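Local atomic coordinates of putative cytochrome P450 hydroxylase (Chondromyces apiculatus DSM 436, PDB entry 6GMF), a protein that probably acts as a heme-dependent monooxygenase of the cytochrome P450 family that oxidises terpenes. Residues Ile5-Pro10 with Pro378-Arg383; Met288-Val291 with Glu296-Pro299. One frame throughout, in Å; residues are numbered along the deposited sequence.

Contact 1 of 2, residues Ile5-Pro10 with Pro378-Arg383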
ATOM      1  N   ILE A   5      19.641  14.492  -4.499  1.00 38.98           N
ATOM      2  CA  ILE A   5      19.087  13.669  -3.439  1.00 33.92           C
ATOM      3  C   ILE A   5      19.510  12.218  -3.665  1.00 31.48           C
ATOM      4  O   ILE A   5      19.319  11.674  -4.745  1.00 34.39           O
ATOM      5  CB  ILE A   5      17.552  13.791  -3.379  1.00 33.84           C
ATOM      6  CG1 ILE A   5      17.108  15.214  -3.040  1.00 34.95           C
ATOM      7  CG2 ILE A   5      16.973  12.784  -2.402  1.00 33.83           C
ATOM      8  CD1 ILE A   5      15.644  15.470  -3.350  1.00 34.44           C
ATOM      9  N   ASP A   6      20.058  11.617  -2.615  1.00 30.43           N
ATOM     10  CA  ASP A   6      20.457  10.254  -2.622  1.00 29.44           C
ATOM     11  C   ASP A   6      19.519   9.409  -1.748  1.00 28.47           C
ATOM     12  O   ASP A   6      19.662   9.377  -0.501  1.00 28.74           O
ATOM     13  CB  ASP A   6      21.885  10.108  -2.083  1.00 30.37           C
ATOM     14  CG  ASP A   6      22.419   8.712  -2.281  1.00 32.16           C
ATOM     15  OD1 ASP A   6      21.655   7.864  -2.728  1.00 30.60           O
ATOM     16  OD2 ASP A   6      23.624   8.505  -2.039  1.00 41.30           O
ATOM     17  N   ILE A   7      18.606   8.666  -2.385  1.00 29.66           N
ATOM     18  CA  ILE A   7      17.652   7.864  -1.639  1.00 32.74           C
ATOM     19  C   ILE A   7      18.327   6.628  -1.017  1.00 34.90           C
ATOM     20  O   ILE A   7      17.723   5.989  -0.134  1.00 42.15           O
ATOM     21  CB  ILE A   7      16.425   7.472  -2.500  1.00 32.21           C
ATOM     22  CG1 ILE A   7      16.799   6.506  -3.629  1.00 34.10           C
ATOM     23  CG2 ILE A   7      15.711   8.725  -2.997  1.00 33.97           C
ATOM     24  CD1 ILE A   7      15.622   5.910  -4.374  1.00 35.13           C
ATOM     25  N   THR A   8      19.564   6.292  -1.416  1.00 33.09           N
ATOM     26  CA  THR A   8      20.287   5.170  -0.777  1.00 36.09           C
ATOM     27  C   THR A   8      20.939   5.596   0.547  1.00 34.59           C
ATOM     28  O   THR A   8      21.415   4.728   1.287  1.00 38.50           O
ATOM     29  CB  THR A   8      21.316   4.521  -1.713  1.00 36.15           C
ATOM     30  OG1 THR A   8      22.371   5.453  -1.948  1.00 34.06           O
ATOM     31  CG2 THR A   8      20.704   4.060  -3.016  1.00 38.52           C
ATOM     32  N   ALA A   9      20.943   6.899   0.865  1.00 33.27           N
ATOM     33  CA  ALA A   9      21.603   7.415   2.062  1.00 34.51           C
ATOM     34  C   ALA A   9      20.980   6.812   3.315  1.00 36.86           C
ATOM     35  O   ALA A   9      19.763   6.831   3.470  1.00 31.81           O
ATOM     36  CB  ALA A   9      21.502   8.912   2.119  1.00 32.83           C
ATOM     37  N   PRO A  10      21.771   6.345   4.305  1.00 35.11           N
ATOM     38  CA  PRO A  10      21.197   5.587   5.404  1.00 31.84           C
ATOM     39  C   PRO A  10      20.283   6.503   6.220  1.00 28.11           C
ATOM     40  O   PRO A  10      19.302   6.047   6.771  1.00 29.84           O
ATOM     41  CB  PRO A  10      22.408   5.153   6.240  1.00 32.48           C
ATOM     42  CG  PRO A  10      23.407   6.258   5.983  1.00 37.83           C
ATOM     43  CD  PRO A  10      23.187   6.670   4.539  1.00 37.52           C
ATOM     44  N   PRO A 378      14.899  -1.484   3.175  1.00 29.47           N
ATOM     45  CA  PRO A 378      15.694  -0.541   2.406  1.00 30.06           C
ATOM     46  C   PRO A 378      14.934  -0.110   1.138  1.00 31.73           C
ATOM     47  O   PRO A 378      15.320  -0.451   0.006  1.00 33.67           O
ATOM     48  CB  PRO A 378      16.968  -1.375   2.137  1.00 29.76           C
ATOM     49  CG  PRO A 378      16.463  -2.783   2.002  1.00 31.83           C
ATOM     50  CD  PRO A 378      15.339  -2.881   3.014  1.00 32.38           C
ATOM     51  N   SER A 379      13.813   0.596   1.348  1.00 26.83           N
ATOM     52  CA  SER A 379      12.997   1.148   0.290  1.00 25.72           C
ATOM     53  C   SER A 379      12.602   2.579   0.666  1.00 24.14           C
ATOM     54  O   SER A 379      12.123   2.867   1.784  1.00 27.27           O
ATOM     55  CB  SER A 379      11.792   0.273  -0.019  1.00 24.75           C
ATOM     56  OG  SER A 379      10.972   0.844  -1.048  1.00 25.98           O
ATOM     57  N   PHE A 380      12.872   3.487  -0.264  1.00 22.33           N
ATOM     58  CA  PHE A 380      12.396   4.859  -0.220  1.00 20.87           C
ATOM     59  C   PHE A 380      10.900   4.925  -0.527  1.00 20.14           C
ATOM     60  O   PHE A 380      10.211   5.848  -0.065  1.00 21.27           O
ATOM     61  CB  PHE A 380      13.106   5.668  -1.308  1.00 21.84           C
ATOM     62  CG  PHE A 380      12.738   7.121  -1.368  1.00 20.73           C
ATOM     63  CD1 PHE A 380      13.137   7.992  -0.365  1.00 20.99           C
ATOM     64  CD2 PHE A 380      12.055   7.642  -2.455  1.00 20.27           C
ATOM     65  CE1 PHE A 380      12.849   9.344  -0.426  1.00 19.58           C
ATOM     66  CE2 PHE A 380      11.783   9.001  -2.525  1.00 22.88           C
ATOM     67  CZ  PHE A 380      12.155   9.856  -1.503  1.00 20.85           C
ATOM     68  N   PHE A 381      10.445   3.952  -1.308  1.00 19.23           N
ATOM     69  CA  PHE A 381       9.114   3.993  -1.928  1.00 19.34           C
ATOM     70  C   PHE A 381       8.054   3.445  -0.987  1.00 18.76           C
ATOM     71  O   PHE A 381       6.979   4.054  -0.926  1.00 18.31           O
ATOM     72  CB  PHE A 381       9.151   3.242  -3.253  1.00 21.45           C
ATOM     73  CG  PHE A 381      10.162   3.883  -4.171  1.00 24.14           C
ATOM     74  CD1 PHE A 381       9.837   5.009  -4.906  1.00 27.57           C
ATOM     75  CD2 PHE A 381      11.468   3.424  -4.212  1.00 28.43           C
ATOM     76  CE1 PHE A 381      10.775   5.620  -5.724  1.00 30.06           C
ATOM     77  CE2 PHE A 381      12.401   4.028  -5.043  1.00 27.77           C
ATOM     78  CZ  PHE A 381      12.063   5.142  -5.774  1.00 29.45           C
ATOM     79  N   ILE A 382       8.326   2.314  -0.324  1.00 18.14           N
ATOM     80  CA  ILE A 382       7.414   1.716   0.646  1.00 19.40           C
ATOM     81  C   ILE A 382       8.103   1.765   1.998  1.00 21.59           C
ATOM     82  O   ILE A 382       9.205   1.196   2.150  1.00 24.80           O
ATOM     83  CB  ILE A 382       7.066   0.271   0.266  1.00 20.38           C
ATOM     84  CG1 ILE A 382       6.387   0.194  -1.092  1.00 22.33           C
ATOM     85  CG2 ILE A 382       6.166  -0.342   1.334  1.00 22.87           C
ATOM     86  CD1 ILE A 382       5.003   0.768  -1.074  1.00 23.91           C
ATOM     87  N   ARG A 383       7.439   2.368   2.980  1.00 18.13           N
ATOM     88  CA  ARG A 383       7.969   2.537   4.359  1.00 21.46           C
ATOM     89  C   ARG A 383       7.415   1.394   5.232  1.00 19.86           C
ATOM     90  O   ARG A 383       6.199   1.347   5.483  1.00 19.67           O
ATOM     91  CB  ARG A 383       7.530   3.906   4.883  1.00 20.27           C
ATOM     92  CG  ARG A 383       7.957   4.180   6.310  1.00 23.79           C
ATOM     93  CD  ARG A 383       9.332   4.779   6.341  1.00 23.27           C
ATOM     94  NE  ARG A 383       9.576   5.500   7.604  1.00 23.12           N
ATOM     95  CZ  ARG A 383      10.733   5.645   8.241  1.00 27.07           C
ATOM     96  NH1 ARG A 383      11.851   5.222   7.706  1.00 29.05           N
ATOM     97  NH2 ARG A 383      10.753   6.229   9.427  1.00 28.50           N
TER
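Ile7 meets two neighbouring phenylalanines with two different branches. Its methyl CG2 sits over the centre of the Phe380 ring in a CH-pi contact, 3.6 Å from the ring centroid and only 6° off the normal. The other branch brings CD1 obliquely to Phe381, 3.8 Å from CE2 of that ring. This division follows from the torsions of Ile7: CG1 stands between the backbone N and the carbonyl carbon (chi1 67°), which leaves CG2 beside the backbone N and directed at Phe380. The two rings also touch each other, Phe380 CD2 lying 4.0 Å above the plane of Phe381 and displaced toward its rim. Behind them Ser379 OG accepts the backbone N-H groups of Phe381 and Ile382, an ST turn and ST motif that fixes the bend bearing both rings. On the other side Asp6 OD1 takes Thr8 N at 2.9 Å in an Asx turn, and Thr8 OG1 reaches the same oxygen from the same face. In the P450 fold, the side chain of Phe381 lies about 7 Å from that of the heme-binding Trp61 and about 11 Å from the heme. With an alanine in place of Phe380, Ile7 CG2 is likely to lose the aromatic face it rests on, and a gap would probably open beside Phe381. The attachment between the segments is thus apolar, while the hydroxyl of Ser379 and the carboxylate of Asp6 shape the two loops.

Contact 2 of 2, residues Met288-Val291 with Glu296-Pro299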
ATOM      1  N   MET A 288       4.139  14.847 -19.774  1.00 27.02           N
ATOM      2  CA  MET A 288       3.860  14.717 -21.171  1.00 32.65           C
ATOM      3  C   MET A 288       4.295  15.981 -21.928  1.00 35.09           C
ATOM      4  O   MET A 288       4.574  15.900 -23.114  1.00 41.44           O
ATOM      5  CB  MET A 288       2.371  14.413 -21.364  1.00 36.05           C
ATOM      6  CG  MET A 288       1.955  13.040 -20.825  1.00 40.59           C
ATOM      7  SD  MET A 288       2.721  11.631 -21.683  1.00 53.52           S
ATOM      8  CE  MET A 288       4.244  11.382 -20.773  1.00 53.04           C
ATOM      9  N   THR A 289       4.425  17.111 -21.220  1.00 31.59           N
ATOM     10  CA  THR A 289       4.826  18.422 -21.754  1.00 34.73           C
ATOM     11  C   THR A 289       5.738  19.095 -20.727  1.00 32.93           C
ATOM     12  O   THR A 289       5.888  18.604 -19.601  1.00 29.91           O
ATOM     13  CB  THR A 289       3.611  19.308 -22.083  1.00 38.15           C
ATOM     14  OG1 THR A 289       2.734  19.440 -20.955  1.00 35.08           O
ATOM     15  CG2 THR A 289       2.833  18.777 -23.266  1.00 42.13           C
ATOM     16  N   ASP A 290       6.358  20.214 -21.118  1.00 30.99           N
ATOM     17  CA  ASP A 290       6.992  21.085 -20.170  1.00 34.96           C
ATOM     18  C   ASP A 290       5.892  21.593 -19.242  1.00 33.88           C
ATOM     19  O   ASP A 290       4.818  22.002 -19.702  1.00 36.15           O
ATOM     20  CB  ASP A 290       7.754  22.224 -20.860  1.00 39.15           C
ATOM     21  CG  ASP A 290       9.154  21.829 -21.302  1.00 39.80           C
ATOM     22  OD1 ASP A 290       9.333  20.675 -21.672  1.00 34.93           O
ATOM     23  OD2 ASP A 290      10.057  22.680 -21.254  1.00 49.37           O
ATOM     24  N   VAL A 291       6.134  21.486 -17.933  1.00 33.25           N
ATOM     25  CA  VAL A 291       5.133  21.912 -16.960  1.00 33.00           C
ATOM     26  C   VAL A 291       5.839  22.780 -15.917  1.00 31.76           C
ATOM     27  O   VAL A 291       7.069  22.851 -15.871  1.00 34.07           O
ATOM     28  CB  VAL A 291       4.371  20.735 -16.320  1.00 31.83           C
ATOM     29  CG1 VAL A 291       3.527  19.964 -17.326  1.00 31.05           C
ATOM     30  CG2 VAL A 291       5.304  19.812 -15.571  1.00 31.85           C
ATOM     31  N   GLU A 296       8.952  26.286 -10.641  1.00 46.35           N
ATOM     32  CA  GLU A 296      10.001  25.411 -11.090  1.00 43.26           C
ATOM     33  C   GLU A 296       9.431  24.708 -12.319  1.00 43.61           C
ATOM     34  O   GLU A 296       8.292  24.192 -12.287  1.00 42.38           O
ATOM     35  CB  GLU A 296      10.403  24.393 -10.017  1.00 45.88           C
ATOM     36  CG  GLU A 296      10.724  25.000  -8.660  1.00 47.43           C
ATOM     37  CD  GLU A 296      12.051  25.725  -8.623  1.00 52.41           C
ATOM     38  OE1 GLU A 296      12.826  25.603  -9.600  1.00 55.43           O
ATOM     39  OE2 GLU A 296      12.302  26.408  -7.621  1.00 57.88           O
ATOM     40  N   ARG A 297      10.209  24.732 -13.399  1.00 40.87           N
ATOM     41  CA  ARG A 297       9.807  24.119 -14.631  1.00 41.94           C
ATOM     42  C   ARG A 297      10.323  22.670 -14.597  1.00 39.39           C
ATOM     43  O   ARG A 297      11.422  22.385 -14.123  1.00 38.05           O
ATOM     44  CB  ARG A 297      10.275  24.993 -15.801  1.00 47.64           C
ATOM     45  CG  ARG A 297      10.372  24.269 -17.134  1.00 52.72           C
ATOM     46  CD  ARG A 297      11.726  23.610 -17.267  1.00 55.88           C
ATOM     47  NE  ARG A 297      12.064  23.417 -18.662  1.00 60.28           N
ATOM     48  CZ  ARG A 297      13.267  23.088 -19.097  1.00 57.23           C
ATOM     49  NH1 ARG A 297      13.421  22.728 -20.358  1.00 59.13           N
ATOM     50  NH2 ARG A 297      14.299  23.102 -18.271  1.00 55.71           N
ATOM     51  N   ILE A 298       9.471  21.744 -15.044  1.00 35.85           N
ATOM     52  CA  ILE A 298       9.842  20.336 -15.149  1.00 31.64           C
ATOM     53  C   ILE A 298       9.752  20.008 -16.632  1.00 24.78           C
ATOM     54  O   ILE A 298       8.715  20.210 -17.258  1.00 25.38           O
ATOM     55  CB  ILE A 298       8.935  19.416 -14.303  1.00 27.73           C
ATOM     56  CG1 ILE A 298       8.976  19.760 -12.808  1.00 27.30           C
ATOM     57  CG2 ILE A 298       9.298  17.959 -14.522  1.00 27.93           C
ATOM     58  CD1 ILE A 298       7.968  18.973 -11.994  1.00 27.49           C
ATOM     59  N   PRO A 299      10.858  19.562 -17.251  1.00 30.09           N
ATOM     60  CA  PRO A 299      10.835  19.286 -18.682  1.00 32.03           C
ATOM     61  C   PRO A 299       9.885  18.127 -19.013  1.00 30.56           C
ATOM     62  O   PRO A 299       9.620  17.245 -18.177  1.00 27.76           O
ATOM     63  CB  PRO A 299      12.262  18.863 -19.038  1.00 30.92           C
ATOM     64  CG  PRO A 299      13.098  19.104 -17.805  1.00 33.37           C
ATOM     65  CD  PRO A 299      12.134  19.190 -16.635  1.00 31.91           C
TER
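The guanidinium of Arg297 has Pro299 CG over the centre of one face, 4.1 Å above the plane, and Asp290 OD2 at its edge, close to that plane. The carboxylate of Asp290 is turned 63° from the guanidinium, and its OD2 faces both NE and NH1 in a salt bridge. Both hydrogen bonds are weak, with Arg297 NE 3.4 Å from Asp290 OD2. The bend of the arginine chain at chi2 (-87°) brings its end back over Pro299 and toward the aspartate. The other carboxylate oxygen, Asp290 OD1, passes 3.6 Å from Pro299 CA and accepts a hydrogen bond from the backbone N of Ala300, so Asp290 holds the chain beyond the strand as well as the arginine.

Beneath these polar groups the backbones form an antiparallel, hydrogen-bonded pair. Val291 N donates to Ile298 O at 3.0 Å, and Ile298 N returns a bond to Val291 O at 2.8 Å, both nearly straight. Val291 O is also approached by Arg297 CA at 3.3 Å in a CA-H...O contact. The side chains of the pair share one face of the two-stranded sheet, where Val291 CG2 touches Ile298 CB at 3.9 Å. That face turns inward: Ile298 packs on Val29 and Val291 on Phe56. The hairpin therefore rests on the larger sheet through its apolar side, while its pairing here probably rests mainly on the two backbone bonds, and the long, surface-lying salt bridge probably adds little more than a modest electrostatic attraction.

In the fold
From the N terminus, the chain passes first through 5-10, just ahead of helix 10-14, and meets 378-383 much later, between strands 368-369 and 389-391; contact 1 thus closes a loop of 367 residues that is about half helix. Contact 2 falls wholly within that loop and is local by comparison, with four residues between its segments, two of them in strand 291-293. The two do not touch: their centres are 25 Å apart and their nearest atoms about 12 Å. Contact 1 ties the N-terminal segment to a late loop near the heme, whereas contact 2 shapes a surface hairpin between strands 285-287 and 303-306 of the mixed sheet.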